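Local coordinates for glycerol Dehydrogenase (Unidentified, PDB 5XN8), which probably catalyses the NAD-dependent oxidation of glycerol to dihydroxyacetone at a metal-containing active site, at residues G135-E138 and E139-I142; H268-H271 and G272-V275; P306-L309 and A310-G313. All blocks are in the same frame, centred on the assembly; numbering follows the deposited sequence.

Contact 1: residues G135-E138 and E139-I142; sequences GEFE and EYLI
Phe-137 and Tyr-140 meet in a T-shaped (edge-to-face) aromatic pair on one strand of a beta hairpin, made by strands 127-131 and 137-142, and a classic beta bulge separates the two rings along the chain. The ring of Phe-137 turns an edge to the face of Tyr-140, with centroids 5.1 Å apart and planes inclined by 61°. The CE1-CZ edge of Phe-137 does the touching: CE1 lies over the middle of the tyrosine ring, 4.0 Å from CE1 of Tyr-140.

The same ring lies over the backbone of Glu-139. With chi1 at 167°, CG of Phe-137 is placed opposite the backbone N and beside the carbonyl carbon, which sends the ring forward along the strand. The amide N of Glu-139 consequently sits over one face, offset toward the rim, while CE1 of Phe-137 comes within 3.4 Å of the carbonyl O of Glu-139.

In the bulge, Glu-138 and Glu-139 both bond through their backbones to Ile-130 on the partner strand, and Leu-141 continues the pairing with Ser-128. Phe-137 also lies near Tyr-131 and Tyr-140 near Leu-127, both probably NAD-binding positions, which places this surface pair beside the likely cofactor site.

Because the bulge puts two successive residues opposite one, the side chains of Glu-138 and Glu-139 run alongside each other in the same direction. Their like charges probably repel, although His-70 NE2 offers Glu-139 OE2 a hydrogen bond; OE2 of Glu-138 and OE2 of Glu-139 are 3.6 Å apart, with the carboxylate planes 42° askew.

Contact 2: residues H268-H271 and G272-V275; sequences HLYH and GEKV. With ZN (zinc ion), chain E.
Tyr-270 and Glu-273 lie side by side and point the same way, the planes of phenol ring and carboxylate nearly parallel, 13° apart. Tyr-270 is the N-cap of helix 271-285, and Glu-273, at N3, bends its side chain back, so that OE1 accepts the N-H of Tyr-270 at 2.9 Å from above the carboxylate plane. Arg-163 joins from helix 162-185, forming a salt bridge with OE2 of Glu-273 and a cation-pi contact with the Tyr-270 ring.

Leu-269 slants across both Glu-273 and Lys-274; its CD1 rests 3.8 Å from CG of Lys-274. In His-271, CG stands opposite the backbone N (chi1 180°), carrying the imidazole to the metal. CG2 of Val-275 packs over one face of that ring in a CH-pi contact, 4.3 Å from its centroid. Val-275 N donates to His-271 O (3.2 Å), a backbone bond of the first helical turn.

NE2 of His-271 binds the zinc ion at 2.2 Å, a water binds at 2.1 Å, and Asp-171 and His-254 supply the remaining protein ligands. This Asp-His-His centre holds zinc here and corresponds to the probable catalytic metal site of glycerol dehydrogenases, members of the iron-containing alcohol dehydrogenase family.

Contact 3: residues P306-L309 and A310-G313; sequences PVTL and AQMG
Ala-310 opens a short 3-10 segment just after the loop residues Thr-308 and Leu-309, its CB 4.2 Å from OG1 of Thr-308. That hydroxyl serves the next residue: Gln-311 N donates to OG1 of Thr-308 over 3.2 Å, fairly straight at 160°. With a weak backbone bond from Met-312 N to O of Thr-308, this makes an ST motif. A chi1 of 61° holds OG1 between the backbone N and the carbonyl carbon of Thr-308, from where it can reach the amide.

The side chain of Gln-311 then extends back over the loop, slanting across Thr-308 and running alongside Val-307. Its OE1 accepts a hydrogen bond from the backbone N of Val-307 at 2.8 Å, the donor nearly in line with the C=O bond. This bond does most of the holding, with a weak one from Thr-308 OG1 added.

Met-312 follows, its N bonded to O of Leu-309 at 3.0 Å from well above that carbonyl plane. CG of Met-312 packs 3.7 Å from CB of Pro-306, the two side chains crossing at about a right angle. Gly-313 follows the 3-10 segment, its N bonded to O of Ala-310.

The loop joins helices 290-303 and 318-329. Val-307 lies against Leu-297 and Cys-300 of helix 290-303, Leu-309 and Met-312 against Phe-277 of helix 271-285, and Thr-308 and Gln-311 against Leu-363 of helix 345-363.

How the contacts relate
The three contacts follow one another along the chain, each closing before the next opens. Contacts 2 and 3 are neighbours in the helical part of the fold, their centres about 10 Å apart. They touch directly: CD1 of Leu-269 packs 3.5 Å from CB of Met-312, and Pro-306 meets the backbone of Glu-273, so the 306-313 loop backs the start of helix 271-285. Contact 1, on the hairpin, stands apart, its centre about 17 Å from that of contact 2, with nearest atoms about 7 Å apart. Contacts 1 and 2 thus approach without touching, consistent with a probable NAD site lying close to the zinc centre, while contact 3 has its centre about 26 Å from that of contact 1.

Contact 1: residues G135-E138 and E139-I142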
loop_
_atom_site.group_PDB
_atom_site.type_symbol
_atom_site.label_atom_id
_atom_site.label_comp_id
_atom_site.label_asym_id
_atom_site.label_seq_id
_atom_site.Cartn_x
_atom_site.Cartn_y
_atom_site.Cartn_z
ATOM N N GLY A 135 -45.996 10.324 32.980
ATOM C CA GLY A 135 -44.881 10.328 32.025
ATOM C C GLY A 135 -43.497 10.057 32.600
ATOM O O GLY A 135 -42.513 10.095 31.861
ATOM N N GLU A 136 -43.402 9.823 33.903
ATOM C CA GLU A 136 -42.136 9.426 34.546
ATOM C C GLU A 136 -41.845 7.938 34.311
ATOM O O GLU A 136 -42.753 7.092 34.344
ATOM C CB GLU A 136 -42.150 9.711 36.065
ATOM C CG GLU A 136 -42.000 11.176 36.491
ATOM C CD GLU A 136 -40.978 11.958 35.671
ATOM O OE1 GLU A 136 -39.807 11.518 35.608
ATOM O OE2 GLU A 136 -41.341 13.005 35.081
ATOM N N PHE A 137 -40.571 7.626 34.058
ATOM C CA PHE A 137 -40.107 6.247 33.888
ATOM C C PHE A 137 -40.402 5.413 35.135
ATOM O O PHE A 137 -40.207 5.888 36.252
ATOM C CB PHE A 137 -38.595 6.230 33.578
ATOM C CG PHE A 137 -37.958 4.871 33.685
ATOM C CD1 PHE A 137 -38.016 3.973 32.622
ATOM C CD2 PHE A 137 -37.294 4.486 34.848
ATOM C CE1 PHE A 137 -37.423 2.717 32.722
ATOM C CE2 PHE A 137 -36.705 3.231 34.950
ATOM C CZ PHE A 137 -36.772 2.347 33.888
ATOM N N GLU A 138 -40.856 4.176 34.923
ATOM C CA GLU A 138 -41.193 3.240 36.004
ATOM C C GLU A 138 -40.265 2.017 36.014
ATOM O O GLU A 138 -39.598 1.751 37.018
ATOM C CB GLU A 138 -42.654 2.798 35.868
ATOM C CG GLU A 138 -43.219 2.104 37.096
ATOM C CD GLU A 138 -44.651 1.636 36.904
ATOM O OE1 GLU A 138 -45.418 2.275 36.153
ATOM O OE2 GLU A 138 -45.013 0.604 37.505
ATOM N N GLU A 139 -40.232 1.276 34.905
ATOM C CA GLU A 139 -39.437 0.046 34.805
ATOM C C GLU A 139 -39.218 -0.387 33.351
ATOM O O GLU A 139 -39.720 0.254 32.423
ATOM C CB GLU A 139 -40.117 -1.086 35.597
ATOM C CG GLU A 139 -41.561 -1.359 35.197
ATOM C CD GLU A 139 -42.184 -2.539 35.926
ATOM O OE1 GLU A 139 -41.529 -3.596 36.035
ATOM O OE2 GLU A 139 -43.340 -2.413 36.394
ATOM N N TYR A 140 -38.447 -1.465 33.177
ATOM C CA TYR A 140 -38.290 -2.154 31.897
ATOM C C TYR A 140 -38.936 -3.533 31.976
ATOM O O TYR A 140 -38.680 -4.280 32.923
ATOM C CB TYR A 140 -36.811 -2.369 31.574
ATOM C CG TYR A 140 -36.013 -1.135 31.220
ATOM C CD1 TYR A 140 -36.360 -0.342 30.123
ATOM C CD2 TYR A 140 -34.874 -0.788 31.954
ATOM C CE1 TYR A 140 -35.608 0.779 29.780
ATOM C CE2 TYR A 140 -34.120 0.329 31.620
ATOM C CZ TYR A 140 -34.485 1.105 30.536
ATOM O OH TYR A 140 -33.715 2.200 30.218
ATOM N N LEU A 141 -39.753 -3.873 30.979
ATOM C CA LEU A 141 -40.229 -5.244 30.799
ATOM C C LEU A 141 -39.457 -5.891 29.646
ATOM O O LEU A 141 -39.619 -5.515 28.482
ATOM C CB LEU A 141 -41.734 -5.278 30.513
ATOM C CG LEU A 141 -42.649 -4.802 31.650
ATOM C CD1 LEU A 141 -44.098 -4.962 31.217
ATOM C CD2 LEU A 141 -42.381 -5.507 32.973
ATOM N N ILE A 142 -38.609 -6.851 29.994
ATOM C CA ILE A 142 -37.855 -7.641 29.030
ATOM C C ILE A 142 -38.661 -8.914 28.797
ATOM O O ILE A 142 -38.994 -9.607 29.749
ATOM C CB ILE A 142 -36.453 -8.013 29.565
ATOM C CG1 ILE A 142 -35.689 -6.766 30.035
ATOM C CG2 ILE A 142 -35.661 -8.788 28.513
ATOM C CD1 ILE A 142 -34.618 -7.074 31.067
#

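Contact 2: residues H268-H271 and G272-V275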
loop_
_atom_site.group_PDB
_atom_site.type_symbol
_atom_site.label_atom_id
_atom_site.label_comp_id
_atom_site.label_asym_id
_atom_site.label_seq_id
_atom_site.Cartn_x
_atom_site.Cartn_y
_atom_site.Cartn_z
ATOM N N HIS A 268 -35.488 18.302 26.433
ATOM C CA HIS A 268 -35.843 18.637 25.043
ATOM C C HIS A 268 -35.125 17.785 23.963
ATOM O O HIS A 268 -35.542 17.783 22.800
ATOM C CB HIS A 268 -35.670 20.144 24.778
ATOM C CG HIS A 268 -34.252 20.585 24.573
ATOM N ND1 HIS A 268 -33.309 20.555 25.575
ATOM C CD2 HIS A 268 -33.633 21.120 23.491
ATOM C CE1 HIS A 268 -32.163 21.033 25.117
ATOM N NE2 HIS A 268 -32.334 21.383 23.854
ATOM N N LEU A 269 -34.068 17.068 24.342
ATOM C CA LEU A 269 -33.315 16.234 23.404
ATOM C C LEU A 269 -33.897 14.841 23.282
ATOM O O LEU A 269 -34.365 14.274 24.261
ATOM C CB LEU A 269 -31.858 16.089 23.848
ATOM C CG LEU A 269 -30.945 17.303 23.835
ATOM C CD1 LEU A 269 -29.543 16.856 24.232
ATOM C CD2 LEU A 269 -30.932 17.968 22.466
ATOM N N TYR A 270 -33.827 14.283 22.077
ATOM C CA TYR A 270 -34.306 12.923 21.842
ATOM C C TYR A 270 -33.276 11.899 22.309
ATOM O O TYR A 270 -32.094 12.202 22.433
ATOM C CB TYR A 270 -34.637 12.697 20.365
ATOM C CG TYR A 270 -35.664 13.621 19.731
ATOM C CD1 TYR A 270 -36.640 14.294 20.482
ATOM C CD2 TYR A 270 -35.678 13.795 18.345
ATOM C CE1 TYR A 270 -37.568 15.128 19.862
ATOM C CE2 TYR A 270 -36.601 14.618 17.723
ATOM C CZ TYR A 270 -37.543 15.282 18.482
ATOM O OH TYR A 270 -38.448 16.105 17.835
ATOM N N HIS A 271 -33.748 10.683 22.536
ATOM C CA HIS A 271 -32.940 9.548 23.006
ATOM C C HIS A 271 -31.585 9.415 22.300
ATOM O O HIS A 271 -30.529 9.378 22.950
ATOM C CB HIS A 271 -33.757 8.258 22.821
ATOM C CG HIS A 271 -33.054 7.010 23.252
ATOM N ND1 HIS A 271 -32.830 6.691 24.574
ATOM C CD2 HIS A 271 -32.537 5.989 22.527
ATOM C CE1 HIS A 271 -32.199 5.531 24.643
ATOM N NE2 HIS A 271 -32.008 5.085 23.415
ATOM N N GLY A 272 -31.618 9.358 20.975
ATOM C CA GLY A 272 -30.421 9.108 20.193
ATOM C C GLY A 272 -29.422 10.246 20.112
ATOM O O GLY A 272 -28.230 10.016 19.928
ATOM N N GLU A 273 -29.911 11.473 20.261
ATOM C CA GLU A 273 -29.049 12.658 20.306
ATOM C C GLU A 273 -28.146 12.636 21.540
ATOM O O GLU A 273 -26.952 12.911 21.445
ATOM C CB GLU A 273 -29.892 13.931 20.304
ATOM C CG GLU A 273 -30.681 14.143 19.018
ATOM C CD GLU A 273 -31.637 15.322 19.102
ATOM O OE1 GLU A 273 -32.110 15.622 20.214
ATOM O OE2 GLU A 273 -31.926 15.958 18.045
ATOM N N LYS A 274 -28.726 12.296 22.685
ATOM C CA LYS A 274 -27.969 12.118 23.927
ATOM C C LYS A 274 -26.983 10.950 23.866
ATOM O O LYS A 274 -25.895 11.018 24.448
ATOM C CB LYS A 274 -28.925 11.950 25.112
ATOM C CG LYS A 274 -29.684 13.223 25.456
ATOM C CD LYS A 274 -30.593 13.057 26.673
ATOM C CE LYS A 274 -31.979 12.561 26.305
ATOM N NZ LYS A 274 -32.919 12.658 27.461
ATOM N N VAL A 275 -27.374 9.890 23.166
ATOM C CA VAL A 275 -26.521 8.713 22.948
ATOM C C VAL A 275 -25.316 9.063 22.062
ATOM O O VAL A 275 -24.213 8.538 22.266
ATOM C CB VAL A 275 -27.345 7.549 22.329
ATOM C CG1 VAL A 275 -26.459 6.415 21.836
ATOM C CG2 VAL A 275 -28.356 7.008 23.324
HETATM ZN ZN ZN E . -30.761 3.538 22.398
HETATM O O HOH W 1 -31.525 2.428 24.061
#

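Contact 3: residues P306-L309 and A310-G313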
loop_
_atom_site.group_PDB
_atom_site.type_symbol
_atom_site.label_atom_id
_atom_site.label_comp_id
_atom_site.label_asym_id
_atom_site.label_seq_id
_atom_site.Cartn_x
_atom_site.Cartn_y
_atom_site.Cartn_z
ATOM N N PRO A 306 -25.287 16.434 18.663
ATOM C CA PRO A 306 -24.531 17.249 19.630
ATOM C C PRO A 306 -23.158 16.694 19.971
ATOM O O PRO A 306 -23.051 15.524 20.312
ATOM C CB PRO A 306 -25.425 17.238 20.871
ATOM C CG PRO A 306 -26.201 15.997 20.755
ATOM C CD PRO A 306 -26.461 15.812 19.291
ATOM N N VAL A 307 -22.119 17.521 19.869
ATOM C CA VAL A 307 -20.750 17.134 20.265
ATOM C C VAL A 307 -20.228 17.928 21.476
ATOM O O VAL A 307 -19.086 17.764 21.879
ATOM C CB VAL A 307 -19.762 17.241 19.081
ATOM C CG1 VAL A 307 -20.160 16.275 17.976
ATOM C CG2 VAL A 307 -19.684 18.654 18.527
ATOM N N THR A 308 -21.081 18.774 22.058
ATOM C CA THR A 308 -20.718 19.614 23.200
ATOM C C THR A 308 -21.870 19.657 24.180
ATOM O O THR A 308 -23.034 19.516 23.789
ATOM C CB THR A 308 -20.454 21.071 22.773
ATOM O OG1 THR A 308 -21.636 21.603 22.191
ATOM C CG2 THR A 308 -19.332 21.169 21.769
ATOM N N LEU A 309 -21.542 19.908 25.440
ATOM C CA LEU A 309 -22.549 20.083 26.476
ATOM C C LEU A 309 -23.528 21.211 26.158
ATOM O O LEU A 309 -24.728 21.058 26.388
ATOM C CB LEU A 309 -21.876 20.339 27.820
ATOM C CG LEU A 309 -21.121 19.141 28.393
ATOM C CD1 LEU A 309 -20.293 19.551 29.584
ATOM C CD2 LEU A 309 -22.086 18.025 28.773
ATOM N N ALA A 310 -23.027 22.317 25.603
ATOM C CA ALA A 310 -23.877 23.464 25.233
ATOM C C ALA A 310 -24.953 23.109 24.206
ATOM O O ALA A 310 -26.084 23.544 24.327
ATOM C CB ALA A 310 -23.022 24.626 24.728
ATOM N N GLN A 311 -24.611 22.295 23.209
ATOM C CA GLN A 311 -25.610 21.810 22.232
ATOM C C GLN A 311 -26.682 20.892 22.834
ATOM O O GLN A 311 -27.715 20.654 22.197
ATOM C CB GLN A 311 -24.931 21.076 21.086
ATOM C CG GLN A 311 -24.157 21.971 20.132
ATOM C CD GLN A 311 -23.416 21.172 19.087
ATOM O OE1 GLN A 311 -22.840 20.141 19.394
ATOM N NE2 GLN A 311 -23.438 21.634 17.843
ATOM N N MET A 312 -26.414 20.355 24.028
ATOM C CA MET A 312 -27.392 19.600 24.817
ATOM C C MET A 312 -28.117 20.422 25.897
ATOM O O MET A 312 -28.829 19.852 26.723
ATOM C CB MET A 312 -26.677 18.438 25.495
ATOM C CG MET A 312 -26.022 17.472 24.535
ATOM S SD MET A 312 -25.205 16.176 25.437
ATOM C CE MET A 312 -26.569 15.309 26.193
ATOM N N GLY A 313 -27.930 21.742 25.899
ATOM C CA GLY A 313 -28.606 22.637 26.840
ATOM C C GLY A 313 -27.961 22.819 28.201
ATOM O O GLY A 313 -28.540 23.494 29.052
#